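Local coordinates for putative aliphatic sulfonates-binding protein (Escherichia coli, PDB 2X26) that probably binds aliphatic sulfonates in the periplasm as the solute-binding component of an ABC transport system that imports them, at residues A48-S53 with A70-V75; K85-L90 with H117-R122; H106-Q111 with V153-I158; G113-N118 with A157-Y162; Q222-L227 with V237-L242. All blocks are in the same frame, centred on the assembly; numbering follows the deposited sequence.

Interaction 1: A48-S53 with A70-V75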
# COMPACT_ATOMS: atom_id res chain seq x y z
N ALA A 48 -9.60 3.89 -11.09
CA ALA A 48 -10.73 2.98 -11.16
C ALA A 48 -11.68 3.17 -9.96
O ALA A 48 -12.90 3.20 -10.13
CB ALA A 48 -10.22 1.49 -11.24
N LEU A 49 -11.11 3.33 -8.77
CA LEU A 49 -11.94 3.56 -7.62
C LEU A 49 -12.76 4.83 -7.78
O LEU A 49 -13.93 4.91 -7.34
CB LEU A 49 -11.03 3.64 -6.36
CG LEU A 49 -11.70 3.36 -5.00
CD1 LEU A 49 -12.35 2.01 -4.85
CD2 LEU A 49 -10.60 3.45 -3.97
N ASN A 50 -12.14 5.85 -8.37
CA ASN A 50 -12.77 7.13 -8.53
C ASN A 50 -13.85 7.22 -9.63
O ASN A 50 -14.69 8.11 -9.58
CB ASN A 50 -11.74 8.21 -8.80
CG ASN A 50 -12.23 9.57 -8.32
OD1 ASN A 50 -12.11 10.59 -9.02
ND2 ASN A 50 -12.80 9.58 -7.15
N VAL A 51 -13.78 6.35 -10.63
CA VAL A 51 -14.84 6.26 -11.64
C VAL A 51 -15.86 5.24 -11.20
O VAL A 51 -16.90 5.13 -11.82
CB VAL A 51 -14.34 5.99 -13.11
CG1 VAL A 51 -13.51 7.14 -13.62
CG2 VAL A 51 -13.52 4.71 -13.23
N GLY A 52 -15.57 4.48 -10.15
CA GLY A 52 -16.55 3.57 -9.54
C GLY A 52 -16.52 2.17 -10.13
O GLY A 52 -17.50 1.44 -9.96
N SER A 53 -15.43 1.78 -10.80
CA SER A 53 -15.44 0.44 -11.41
C SER A 53 -14.90 -0.63 -10.44
O SER A 53 -14.94 -1.81 -10.77
CB SER A 53 -14.67 0.42 -12.71
OG SER A 53 -13.32 0.71 -12.50
N ALA A 70 -6.48 16.03 -5.90
CA ALA A 70 -7.32 16.32 -7.11
C ALA A 70 -8.84 16.30 -6.87
O ALA A 70 -9.64 16.30 -7.83
CB ALA A 70 -6.98 15.35 -8.22
N GLY A 71 -9.23 16.23 -5.61
CA GLY A 71 -10.65 16.27 -5.29
C GLY A 71 -11.33 14.91 -5.16
O GLY A 71 -12.52 14.89 -4.84
N ALA A 72 -10.64 13.78 -5.32
CA ALA A 72 -11.33 12.50 -5.14
C ALA A 72 -11.78 12.36 -3.69
O ALA A 72 -11.06 12.76 -2.75
CB ALA A 72 -10.50 11.34 -5.60
N ASP A 73 -12.99 11.86 -3.50
CA ASP A 73 -13.55 11.77 -2.14
C ASP A 73 -13.28 10.37 -1.54
O ASP A 73 -14.01 9.89 -0.67
CB ASP A 73 -15.05 12.08 -2.13
CG ASP A 73 -15.62 12.23 -0.69
OD1 ASP A 73 -14.88 12.56 0.28
OD2 ASP A 73 -16.85 12.02 -0.53
N LEU A 74 -12.18 9.76 -1.94
CA LEU A 74 -11.88 8.39 -1.48
C LEU A 74 -11.43 8.37 -0.04
O LEU A 74 -10.62 9.21 0.35
CB LEU A 74 -10.76 7.85 -2.31
CG LEU A 74 -11.03 7.98 -3.79
CD1 LEU A 74 -9.77 7.46 -4.52
CD2 LEU A 74 -12.27 7.16 -4.19
N VAL A 75 -11.95 7.45 0.75
CA VAL A 75 -11.71 7.48 2.20
C VAL A 75 -10.77 6.36 2.58
O VAL A 75 -10.80 5.27 1.95
CB VAL A 75 -13.01 7.35 3.00
CG1 VAL A 75 -13.87 8.59 2.78
CG2 VAL A 75 -13.81 6.09 2.66
O HOH W 1 -14.41 11.11 -5.72

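Interaction 2: K85-L90 with H117-R122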
# COMPACT_ATOMS: atom_id res chain seq x y z
N LYS A 85 12.04 -1.84 6.84
CA LYS A 85 13.11 -2.71 6.35
C LYS A 85 12.97 -3.12 4.89
O LYS A 85 13.88 -3.72 4.34
CB LYS A 85 13.19 -3.98 7.20
CG LYS A 85 13.61 -3.65 8.65
CD LYS A 85 13.45 -4.85 9.58
CE LYS A 85 14.53 -4.79 10.72
NZ LYS A 85 14.24 -5.63 11.94
N ALA A 86 11.85 -2.74 4.28
CA ALA A 86 11.51 -3.08 2.91
C ALA A 86 11.71 -1.89 1.95
O ALA A 86 11.53 -2.01 0.75
CB ALA A 86 10.04 -3.52 2.92
N GLU A 87 12.04 -0.71 2.47
CA GLU A 87 12.15 0.50 1.64
C GLU A 87 13.58 1.05 1.86
O GLU A 87 13.90 1.42 2.95
CB GLU A 87 11.06 1.49 2.10
CG GLU A 87 10.90 2.76 1.27
CD GLU A 87 9.87 2.56 0.14
OE1 GLU A 87 8.79 2.00 0.43
OE2 GLU A 87 10.14 2.98 -1.00
N VAL A 88 14.42 1.07 0.83
CA VAL A 88 15.88 1.29 1.01
C VAL A 88 16.57 2.24 0.02
O VAL A 88 16.05 2.50 -1.07
CB VAL A 88 16.61 -0.07 0.96
CG1 VAL A 88 16.06 -1.01 2.04
CG2 VAL A 88 16.49 -0.70 -0.48
N ILE A 89 17.74 2.75 0.42
CA ILE A 89 18.71 3.31 -0.51
C ILE A 89 19.88 2.32 -0.59
O ILE A 89 20.49 1.97 0.45
CB ILE A 89 19.22 4.68 -0.01
CG1 ILE A 89 18.06 5.65 0.14
CG2 ILE A 89 20.32 5.25 -0.96
CD1 ILE A 89 18.47 7.05 0.77
N LEU A 90 20.16 1.85 -1.80
CA LEU A 90 21.24 0.91 -2.03
C LEU A 90 22.43 1.57 -2.64
O LEU A 90 22.30 2.42 -3.52
CB LEU A 90 20.80 -0.16 -3.03
CG LEU A 90 19.69 -1.11 -2.62
CD1 LEU A 90 19.30 -1.91 -3.86
CD2 LEU A 90 20.13 -2.07 -1.46
N HIS A 117 10.86 8.44 -3.59
CA HIS A 117 11.02 9.91 -3.63
C HIS A 117 10.77 10.42 -2.20
O HIS A 117 11.52 11.27 -1.71
CB HIS A 117 10.02 10.49 -4.67
CG HIS A 117 10.20 11.95 -5.01
ND1 HIS A 117 9.85 12.47 -6.24
CD2 HIS A 117 10.59 13.00 -4.25
CE1 HIS A 117 10.05 13.78 -6.23
NE2 HIS A 117 10.51 14.13 -5.04
N ASN A 118 9.75 9.89 -1.51
CA ASN A 118 9.42 10.34 -0.16
C ASN A 118 10.57 9.95 0.78
O ASN A 118 11.04 10.78 1.58
CB ASN A 118 8.08 9.72 0.29
CG ASN A 118 7.68 10.10 1.67
OD1 ASN A 118 7.52 11.30 1.98
ND2 ASN A 118 7.46 9.10 2.53
N LEU A 119 11.05 8.71 0.66
CA LEU A 119 12.12 8.22 1.56
C LEU A 119 13.34 9.09 1.37
O LEU A 119 13.95 9.52 2.33
CB LEU A 119 12.52 6.76 1.25
CG LEU A 119 13.74 6.23 2.05
CD1 LEU A 119 13.21 5.54 3.19
CD2 LEU A 119 14.49 5.24 1.26
N LEU A 120 13.64 9.39 0.11
CA LEU A 120 14.86 10.13 -0.21
C LEU A 120 14.80 11.56 0.28
O LEU A 120 15.79 12.04 0.87
CB LEU A 120 15.21 10.08 -1.70
CG LEU A 120 16.53 10.74 -2.07
CD1 LEU A 120 17.78 10.06 -1.40
CD2 LEU A 120 16.67 10.77 -3.61
N LEU A 121 13.68 12.27 0.05
CA LEU A 121 13.51 13.63 0.62
C LEU A 121 13.74 13.63 2.13
O LEU A 121 14.45 14.50 2.64
CB LEU A 121 12.11 14.20 0.37
CG LEU A 121 11.82 14.74 -1.05
CD1 LEU A 121 10.34 15.06 -1.14
CD2 LEU A 121 12.62 16.00 -1.24
N ARG A 122 13.14 12.65 2.83
CA ARG A 122 13.26 12.58 4.30
C ARG A 122 14.64 12.18 4.80
O ARG A 122 15.14 12.78 5.76
CB ARG A 122 12.24 11.62 4.86
CG ARG A 122 10.82 12.17 4.75
CD ARG A 122 9.88 11.05 5.00
NE ARG A 122 8.54 11.44 4.59
CZ ARG A 122 7.63 11.96 5.41
NH1 ARG A 122 7.90 12.14 6.71
NH2 ARG A 122 6.45 12.27 4.90

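Interaction 3: H106-Q111 with V153-I158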
# COMPACT_ATOMS: atom_id res chain seq x y z
N HIS A 106 26.27 13.45 -5.56
CA HIS A 106 26.18 12.20 -6.35
C HIS A 106 24.85 11.99 -7.06
O HIS A 106 23.86 12.69 -6.77
CB HIS A 106 26.53 10.98 -5.49
CG HIS A 106 27.97 10.89 -5.14
ND1 HIS A 106 28.45 11.05 -3.86
CD2 HIS A 106 29.06 10.70 -5.92
CE1 HIS A 106 29.76 10.95 -3.85
NE2 HIS A 106 30.16 10.74 -5.10
N LYS A 107 24.81 11.03 -8.00
CA LYS A 107 23.60 10.72 -8.75
C LYS A 107 22.81 9.62 -8.03
O LYS A 107 23.34 8.56 -7.71
CB LYS A 107 23.94 10.26 -10.18
CG LYS A 107 24.78 11.22 -10.98
CD LYS A 107 25.28 10.46 -12.23
CE LYS A 107 26.64 10.88 -12.70
NZ LYS A 107 26.56 12.02 -13.64
N VAL A 108 21.54 9.91 -7.77
CA VAL A 108 20.70 8.93 -7.11
C VAL A 108 19.48 8.62 -7.99
O VAL A 108 18.69 9.53 -8.29
CB VAL A 108 20.24 9.47 -5.75
CG1 VAL A 108 19.36 8.42 -5.02
CG2 VAL A 108 21.46 9.89 -4.85
N ALA A 109 19.27 7.35 -8.34
CA ALA A 109 18.13 6.97 -9.15
C ALA A 109 16.95 6.61 -8.26
O ALA A 109 17.14 5.98 -7.22
CB ALA A 109 18.48 5.78 -10.00
N PHE A 110 15.74 6.99 -8.70
CA PHE A 110 14.46 6.60 -8.05
C PHE A 110 13.30 7.05 -8.93
O PHE A 110 13.50 7.93 -9.77
CB PHE A 110 14.31 7.26 -6.67
CG PHE A 110 14.36 8.78 -6.71
CD1 PHE A 110 13.19 9.55 -6.68
CD2 PHE A 110 15.59 9.44 -6.82
CE1 PHE A 110 13.26 10.96 -6.74
CE2 PHE A 110 15.66 10.83 -6.91
CZ PHE A 110 14.49 11.58 -6.86
N GLN A 111 12.09 6.55 -8.67
CA GLN A 111 10.92 6.95 -9.44
C GLN A 111 10.29 8.23 -8.90
O GLN A 111 9.99 8.34 -7.70
CB GLN A 111 9.86 5.81 -9.49
CG GLN A 111 8.72 6.17 -10.45
CD GLN A 111 7.71 5.02 -10.60
OE1 GLN A 111 7.84 4.18 -11.47
NE2 GLN A 111 6.70 5.03 -9.79
N VAL A 153 24.65 5.55 -11.94
CA VAL A 153 24.28 6.29 -10.73
C VAL A 153 25.01 5.66 -9.55
O VAL A 153 25.48 4.51 -9.64
CB VAL A 153 22.74 6.28 -10.43
CG1 VAL A 153 22.01 7.15 -11.42
CG2 VAL A 153 22.18 4.88 -10.44
N ASP A 154 25.14 6.39 -8.46
CA ASP A 154 25.85 5.84 -7.31
C ASP A 154 24.98 5.17 -6.28
O ASP A 154 25.48 4.43 -5.44
CB ASP A 154 26.75 6.90 -6.68
CG ASP A 154 27.74 7.41 -7.70
OD1 ASP A 154 28.37 6.54 -8.37
OD2 ASP A 154 27.78 8.63 -7.92
N ALA A 155 23.69 5.46 -6.33
CA ALA A 155 22.76 4.91 -5.36
C ALA A 155 21.39 4.77 -6.01
O ALA A 155 21.08 5.50 -6.96
CB ALA A 155 22.66 5.82 -4.13
N TRP A 156 20.58 3.84 -5.50
CA TRP A 156 19.26 3.53 -6.04
C TRP A 156 18.30 3.43 -4.85
O TRP A 156 18.46 2.60 -3.93
CB TRP A 156 19.28 2.22 -6.84
CG TRP A 156 17.96 1.80 -7.46
CD1 TRP A 156 16.94 2.60 -7.82
CD2 TRP A 156 17.60 0.48 -7.87
NE1 TRP A 156 15.92 1.86 -8.38
CE2 TRP A 156 16.32 0.55 -8.43
CE3 TRP A 156 18.23 -0.77 -7.77
CZ2 TRP A 156 15.64 -0.57 -8.90
CZ3 TRP A 156 17.55 -1.89 -8.26
CH2 TRP A 156 16.28 -1.78 -8.81
N ALA A 157 17.32 4.32 -4.84
CA ALA A 157 16.31 4.26 -3.78
C ALA A 157 15.13 3.50 -4.36
O ALA A 157 14.61 3.87 -5.42
CB ALA A 157 15.92 5.68 -3.35
N ILE A 158 14.77 2.40 -3.70
CA ILE A 158 13.80 1.44 -4.25
C ILE A 158 13.12 0.61 -3.17
O ILE A 158 13.59 0.53 -2.03
CB ILE A 158 14.54 0.49 -5.30
CG1 ILE A 158 13.53 -0.33 -6.16
CG2 ILE A 158 15.58 -0.36 -4.62
CD1 ILE A 158 12.59 0.53 -7.01
O HOH W 2 12.43 4.04 -7.01

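Interaction 4: G113-N118 with A157-Y162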
# COMPACT_ATOMS: atom_id res chain seq x y z
N GLY A 113 7.87 10.85 -7.56
CA GLY A 113 6.53 10.81 -6.99
C GLY A 113 6.24 9.54 -6.22
O GLY A 113 5.15 9.41 -5.68
N SER A 114 7.21 8.63 -6.17
CA SER A 114 7.00 7.29 -5.55
C SER A 114 7.33 7.28 -4.03
O SER A 114 7.81 8.27 -3.46
CB SER A 114 7.89 6.27 -6.26
OG SER A 114 9.23 6.49 -5.88
N SER A 115 7.11 6.14 -3.40
CA SER A 115 7.53 5.95 -1.99
C SER A 115 9.05 6.20 -1.84
O SER A 115 9.50 6.65 -0.77
CB SER A 115 7.19 4.55 -1.53
OG SER A 115 7.81 3.60 -2.41
N SER A 116 9.86 5.88 -2.87
CA SER A 116 11.31 6.13 -2.80
C SER A 116 11.65 7.65 -2.83
O SER A 116 12.61 8.07 -2.19
CB SER A 116 12.10 5.41 -3.90
OG SER A 116 11.94 4.00 -3.74
N HIS A 117 10.86 8.44 -3.59
CA HIS A 117 11.02 9.91 -3.63
C HIS A 117 10.77 10.42 -2.20
O HIS A 117 11.52 11.27 -1.71
CB HIS A 117 10.02 10.49 -4.67
CG HIS A 117 10.20 11.95 -5.01
ND1 HIS A 117 9.85 12.47 -6.24
CD2 HIS A 117 10.59 13.00 -4.25
CE1 HIS A 117 10.05 13.78 -6.23
NE2 HIS A 117 10.51 14.13 -5.04
N ASN A 118 9.75 9.89 -1.51
CA ASN A 118 9.42 10.34 -0.16
C ASN A 118 10.57 9.95 0.78
O ASN A 118 11.04 10.78 1.58
CB ASN A 118 8.08 9.72 0.29
CG ASN A 118 7.68 10.10 1.67
OD1 ASN A 118 7.52 11.30 1.98
ND2 ASN A 118 7.46 9.10 2.53
N ALA A 157 17.32 4.32 -4.84
CA ALA A 157 16.31 4.26 -3.78
C ALA A 157 15.13 3.50 -4.36
O ALA A 157 14.61 3.87 -5.42
CB ALA A 157 15.92 5.68 -3.35
N ILE A 158 14.77 2.40 -3.70
CA ILE A 158 13.80 1.44 -4.25
C ILE A 158 13.12 0.61 -3.17
O ILE A 158 13.59 0.53 -2.03
CB ILE A 158 14.54 0.49 -5.30
CG1 ILE A 158 13.53 -0.33 -6.16
CG2 ILE A 158 15.58 -0.36 -4.62
CD1 ILE A 158 12.59 0.53 -7.01
N TRP A 159 11.96 0.04 -3.52
CA TRP A 159 11.17 -0.80 -2.64
C TRP A 159 11.32 -2.30 -2.95
O TRP A 159 11.89 -2.69 -3.97
CB TRP A 159 9.69 -0.39 -2.71
CG TRP A 159 9.12 -0.39 -4.10
CD1 TRP A 159 8.46 -1.39 -4.71
CD2 TRP A 159 9.14 0.72 -5.04
NE1 TRP A 159 8.06 -1.00 -5.99
CE2 TRP A 159 8.46 0.30 -6.20
CE3 TRP A 159 9.63 2.05 -4.97
CZ2 TRP A 159 8.27 1.14 -7.33
CZ3 TRP A 159 9.42 2.89 -6.09
CH2 TRP A 159 8.79 2.43 -7.25
N ASP A 160 10.83 -3.12 -2.04
CA ASP A 160 10.78 -4.58 -2.26
C ASP A 160 9.62 -4.88 -3.23
O ASP A 160 8.53 -4.28 -3.13
CB ASP A 160 10.52 -5.25 -0.91
CG ASP A 160 11.65 -6.13 -0.44
OD1 ASP A 160 12.51 -6.51 -1.28
OD2 ASP A 160 11.58 -6.52 0.79
N PRO A 161 9.78 -5.89 -4.09
CA PRO A 161 10.85 -6.93 -4.08
C PRO A 161 12.10 -6.63 -4.93
O PRO A 161 13.01 -7.46 -4.98
CB PRO A 161 10.12 -8.13 -4.71
CG PRO A 161 9.25 -7.45 -5.80
CD PRO A 161 8.64 -6.33 -4.92
N TYR A 162 12.17 -5.46 -5.56
CA TYR A 162 13.36 -5.10 -6.31
C TYR A 162 14.58 -5.12 -5.40
O TYR A 162 15.67 -5.52 -5.81
CB TYR A 162 13.25 -3.68 -6.87
CG TYR A 162 12.13 -3.50 -7.90
CD1 TYR A 162 10.98 -2.80 -7.57
CD2 TYR A 162 12.25 -3.99 -9.18
CE1 TYR A 162 9.96 -2.62 -8.48
CE2 TYR A 162 11.20 -3.82 -10.12
CZ TYR A 162 10.07 -3.10 -9.74
OH TYR A 162 9.06 -2.87 -10.65

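Interaction 5: Q222-L227 with V237-L242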
# COMPACT_ATOMS: atom_id res chain seq x y z
N GLN A 222 4.05 -22.74 2.00
CA GLN A 222 2.97 -22.68 1.01
C GLN A 222 2.85 -21.26 0.48
O GLN A 222 2.67 -21.05 -0.74
CB GLN A 222 1.67 -23.10 1.65
CG GLN A 222 0.44 -22.76 0.85
CD GLN A 222 -0.84 -23.07 1.61
OE1 GLN A 222 -1.26 -22.32 2.52
NE2 GLN A 222 -1.47 -24.18 1.25
N SER A 223 2.98 -20.28 1.38
CA SER A 223 2.79 -18.88 0.97
C SER A 223 3.97 -18.42 0.06
O SER A 223 3.81 -17.67 -0.92
CB SER A 223 2.66 -17.99 2.20
OG SER A 223 1.52 -18.31 2.99
N ILE A 224 5.17 -18.93 0.34
CA ILE A 224 6.31 -18.57 -0.50
C ILE A 224 6.12 -19.13 -1.91
O ILE A 224 6.37 -18.42 -2.92
CB ILE A 224 7.66 -19.06 0.13
CG1 ILE A 224 8.04 -18.12 1.27
CG2 ILE A 224 8.75 -19.19 -0.99
CD1 ILE A 224 9.23 -18.68 2.14
N ALA A 225 5.63 -20.36 -2.00
CA ALA A 225 5.39 -20.96 -3.30
C ALA A 225 4.32 -20.17 -4.08
O ALA A 225 4.50 -19.86 -5.28
CB ALA A 225 4.96 -22.41 -3.11
N LEU A 226 3.25 -19.78 -3.38
CA LEU A 226 2.19 -18.98 -3.99
C LEU A 226 2.70 -17.67 -4.55
O LEU A 226 2.49 -17.35 -5.72
CB LEU A 226 1.07 -18.74 -2.99
CG LEU A 226 0.08 -17.72 -3.51
CD1 LEU A 226 -0.77 -18.35 -4.61
CD2 LEU A 226 -0.74 -17.20 -2.35
N LEU A 227 3.42 -16.90 -3.73
CA LEU A 227 3.85 -15.56 -4.10
C LEU A 227 5.00 -15.63 -5.12
O LEU A 227 5.12 -14.75 -5.98
CB LEU A 227 4.26 -14.79 -2.83
CG LEU A 227 3.15 -14.45 -1.84
CD1 LEU A 227 3.76 -13.90 -0.53
CD2 LEU A 227 2.15 -13.41 -2.46
N VAL A 237 14.03 -15.04 -3.31
CA VAL A 237 13.67 -13.60 -3.33
C VAL A 237 12.42 -13.32 -2.49
O VAL A 237 12.38 -12.36 -1.69
CB VAL A 237 13.53 -13.09 -4.79
CG1 VAL A 237 13.04 -11.63 -4.82
CG2 VAL A 237 14.90 -13.19 -5.49
N ILE A 238 11.42 -14.21 -2.61
CA ILE A 238 10.16 -14.14 -1.83
C ILE A 238 10.47 -14.34 -0.34
O ILE A 238 9.85 -13.66 0.51
CB ILE A 238 9.15 -15.19 -2.28
CG1 ILE A 238 8.79 -14.98 -3.76
CG2 ILE A 238 7.86 -15.16 -1.42
CD1 ILE A 238 8.34 -13.57 -4.08
N ALA A 239 11.36 -15.27 -0.02
CA ALA A 239 11.73 -15.51 1.38
C ALA A 239 12.28 -14.22 2.03
O ALA A 239 11.87 -13.84 3.13
CB ALA A 239 12.77 -16.62 1.49
N SER A 240 13.24 -13.57 1.34
CA SER A 240 13.83 -12.29 1.75
C SER A 240 12.74 -11.23 1.86
O SER A 240 12.67 -10.48 2.85
CB SER A 240 14.86 -11.87 0.72
OG SER A 240 15.56 -10.68 1.10
N TYR A 241 11.88 -11.16 0.84
CA TYR A 241 10.77 -10.22 0.85
C TYR A 241 9.87 -10.34 2.09
O TYR A 241 9.56 -9.32 2.76
CB TYR A 241 9.92 -10.47 -0.41
CG TYR A 241 8.70 -9.63 -0.52
CD1 TYR A 241 8.75 -8.38 -1.10
CD2 TYR A 241 7.49 -10.08 -0.02
CE1 TYR A 241 7.59 -7.58 -1.18
CE2 TYR A 241 6.33 -9.32 -0.12
CZ TYR A 241 6.39 -8.09 -0.69
OH TYR A 241 5.22 -7.38 -0.80
N LEU A 242 9.49 -11.57 2.45
CA LEU A 242 8.65 -11.77 3.65
C LEU A 242 9.41 -11.44 4.93
O LEU A 242 8.83 -10.87 5.89
CB LEU A 242 8.14 -13.23 3.69
CG LEU A 242 7.12 -13.60 2.61
CD1 LEU A 242 6.76 -15.07 2.95
CD2 LEU A 242 5.84 -12.73 2.67

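Interaction 1: A48-S53 with A70-V75
Leu74 lays its branched end against the last turn of helix 42-51, where Leu49 and Asn50 receive it. The CD2 methyl of Leu74 lies 3.9 Å from Leu49 CG and also reaches the amide nitrogen of Asn50, while its CD1 stands 4.1 Å from Leu49 CD2. The two leucines meet at a slant, branch against branch. In Leu74 the CG points opposite the carbonyl carbon (chi1 -52°) and the chain runs on extended, which carries the methyl fork across to the helix. Replacing Leu74 by an alanine would probably open a gap beside Leu49 and take away one of the apolar groups lining the carboxamide of Asn50.

Asn50 works differently. Its carboxamide reaches across so that ND2 sits 3.3 Å from Ala72 CB, and no direct hydrogen bond joins the segments. Instead a water accepts from both parts, 2.6 Å from Asn50 ND2 and 2.7 Å from Asp73 N, bridging helix end and incoming strand. The carboxylate of Asp73 turns elsewhere, to a salt bridge with Arg192, and Gln68 donates to the carbonyl oxygen of Leu74.

Both helices that frame the contact stop in Schellman motifs. Gly52, with positive phi, closes helix 42-51, Ser53 N binding Ala48 O at 3.0 Å; Gly71 closes helix 62-69 in the same way. Leu74 leads into strand 74-80, an outermost strand of a five-stranded mixed sheet, and the packing of a helix end beside it belongs to the α/β lobe of a type II periplasmic binding protein.

Interaction 2: K85-L90 with H117-R122
Leu119 points from helix 115-126 straight at strand 87-92 and spreads its two methyls over neighbouring strand residues. CD2 is 3.8 Å from Ile89 CG1 and also lies against the backbone carbonyl carbon of Val88; CD1 reaches back to Glu87 CG at 4.1 Å. Leu119 and Ile89 slant across each other, whereas Leu119 and the aliphatic part of Glu87 run alongside in opposite senses. Leu120 approaches otherwise: its CB is not aimed at the strand, but the branched end comes round so that CD1 meets Ile89 CD1 at 3.8 Å, the two chains standing at about a right angle. Ile89 is thus gripped at two points, CG1 by one leucine and CD1 by the next.

This is helix-on-sheet packing in the second α/β lobe of a type II periplasmic binding protein. The helix segment passes over the strand at a crossing angle of -65°, its axis 9.0 Å from that of the strand. Strand 87-92 lies between strands 155-159 and 172-177, antiparallel to both, and Ile89 also touches Ala155 and Ala157 on the former.

Glu87 contributes more than its CG. Its chain bends at chi2 (91°), and OE2 takes a hydrogen bond from Ser115 OG and a weak one from Ser116 OG, tying the strand's start to the first turn of the same helix. Farther round the helix, Arg122 holds Asn118 side-on: NE and NH2 both donate to OD1, at 2.8 Å from NE and 3.3 Å from NH2. OD1 lies within 1° of the guanidinium plane, and the NH2 bond arrives on a lone pair of the amide oxygen.

Interaction 3: H106-Q111 with V153-I158
The indole of Trp156 takes the carbonyl oxygen of Ala109 at its edge, near the ring plane, 3.4 Å from CD1. The two residues sit on neighbouring parallel strands of a doubly wound α/β lobe; strand 135-138 lies beyond 107-110, and the chain crosses back over to reach 155-159. Over one face of the indole rests Ile158 CB, offset toward the rim, and Ala144, Arg145 and Phe148 of helix 141-149 also touch the side chain. At the opposite end of the pair, the His106 ring and the Asp154 carboxylate stand almost perpendicular, 89° between planes, with OD2 of Asp154 3.2 Å from CD2 of His106.

Ala109 carries the ladder: its N donates to Ala155 O, and its O accepts from Ala157 N, each at 2.9 Å. The second bond comes in nearly along the C=O axis. Nearer the start, Lys107 O takes the N-H of Asp154 at 2.9 Å and, weakly, that of Ala155.

Ala109 and Trp156 put their side chains on one face, Val108 and Ala155 on the other. Ala109 CB packs 3.8 Å from Val153 CG2. Of the Phe110 side chain, CB makes the contact with Ala157; CG stands between the backbone N and the carbonyl carbon (chi1 58°), which carries the ring away to Tyr138, Phe131 and, edge-to-face, His117. Where the ladder ends, a water takes over, accepting from Gln111 N and donating to Ala157 O at 2.7 Å.

Interaction 4: G113-N118 with A157-Y162
Three successive serines direct their hydroxyls at the six-membered ring of Trp159. Ser114 OG and Ser116 OG lie at the ring edge, near its plane, the first 3.6 Å from CZ3 and the second 3.3 Å from CE3; Ser115 OG approaches obliquely, 3.5 Å from CE3. Trp159 meets them because its CG stands between the backbone N and the carbonyl carbon (chi1 54°), which turns the indole toward the helix start. Ile158 CD1 packs over one face of the indole.

Close packing continues along the strand. Ser116 CB is 3.9 Å from Ala157 CB, and Ser116 OG comes within 3.2 Å of Ile158 CA, so this small residue fits closely against the strand backbone.

Hydrogen bonds hold the serines in place. Ser114 is the N-cap of helix 115-126: its OG accepts weak bonds from Ser116 N and His117 N while donating to Gln111 O. The polar end of Ser115 is held by Glu87. The turn before the helix is pinned by Gly113 N, which donates to His117 ND1 at 2.9 Å, almost straight at 173°. With an alanine in place of Trp159, the three serine hydroxyls would probably lose the indole they pack against, and a gap would be likely to open between the helix start and the strand end.

A capped helix N-terminus beside the C-terminal end of a parallel strand is a recurring feature of α/β lobes; in type II binding proteins such ends commonly face the cleft between lobes, and this one probably does too.

Interaction 5: Q222-L227 with V237-L242
Ile224 packs into the opposing helix through both ends of its longer branch. CG1 comes to 3.7 Å from Leu242 CD1, and CD1 reaches on to Ala239 CB at 4.1 Å. Beside it the CG2 methyl of Ile238 settles between two residues one turn apart, 3.9 Å from Ile224 CA and equally far from Leu227 CB. The side chains of Ile224 and Ile238 run antiparallel alongside one another. Leu227 and Leu242 meet at a slant, CD1 of the former 4.0 Å from CD2 of the latter. In Ile238 a bent chi2 (-53°) brings CD1 back toward the carbonyl oxygen of Leu227. No hydrogen bond joins the two segments, and the side chains that meet are all apolar.

The contact joins two consecutive helices that cross steeply: helices 220-231 and 235-243 follow each other over a short connection, and their segments cross at 116° with axes 9.5 Å apart. Near the connection, Ile238 also touches Ala228 and Met231.

Farther out, helix 14-21 lies against both partners, Val17 touching Leu227 and Ile14 touching Tyr241, which also rests on Asp160 and Pro161. Arg220, at the start of the first helix, lies against Leu242 and is weakly hydrogen-bonded to the carbonyl oxygen of Ala239.

Overall arrangement
Interactions 2, 3 and 4 form one cluster, with centres 6 to 10 Å apart, in the lobe built on the sheet that contains strands 87-92, 107-110 and 155-159. Interactions 2 and 4 share helix 115-126; interactions 3 and 4 share strand 155-159. Their segments interleave along the chain, so the lobe is knitted from distant stretches. Interaction 1 comes earlier and lies beside the other five-stranded sheet, about 24 to 32 Å away between centres. Interaction 5, last in sequence, joins two later helices and touches interaction 4, their centres 20 Å apart. The contacts thus sample both lobes of a two-lobed binding protein and a pair of consecutive helices packed against them.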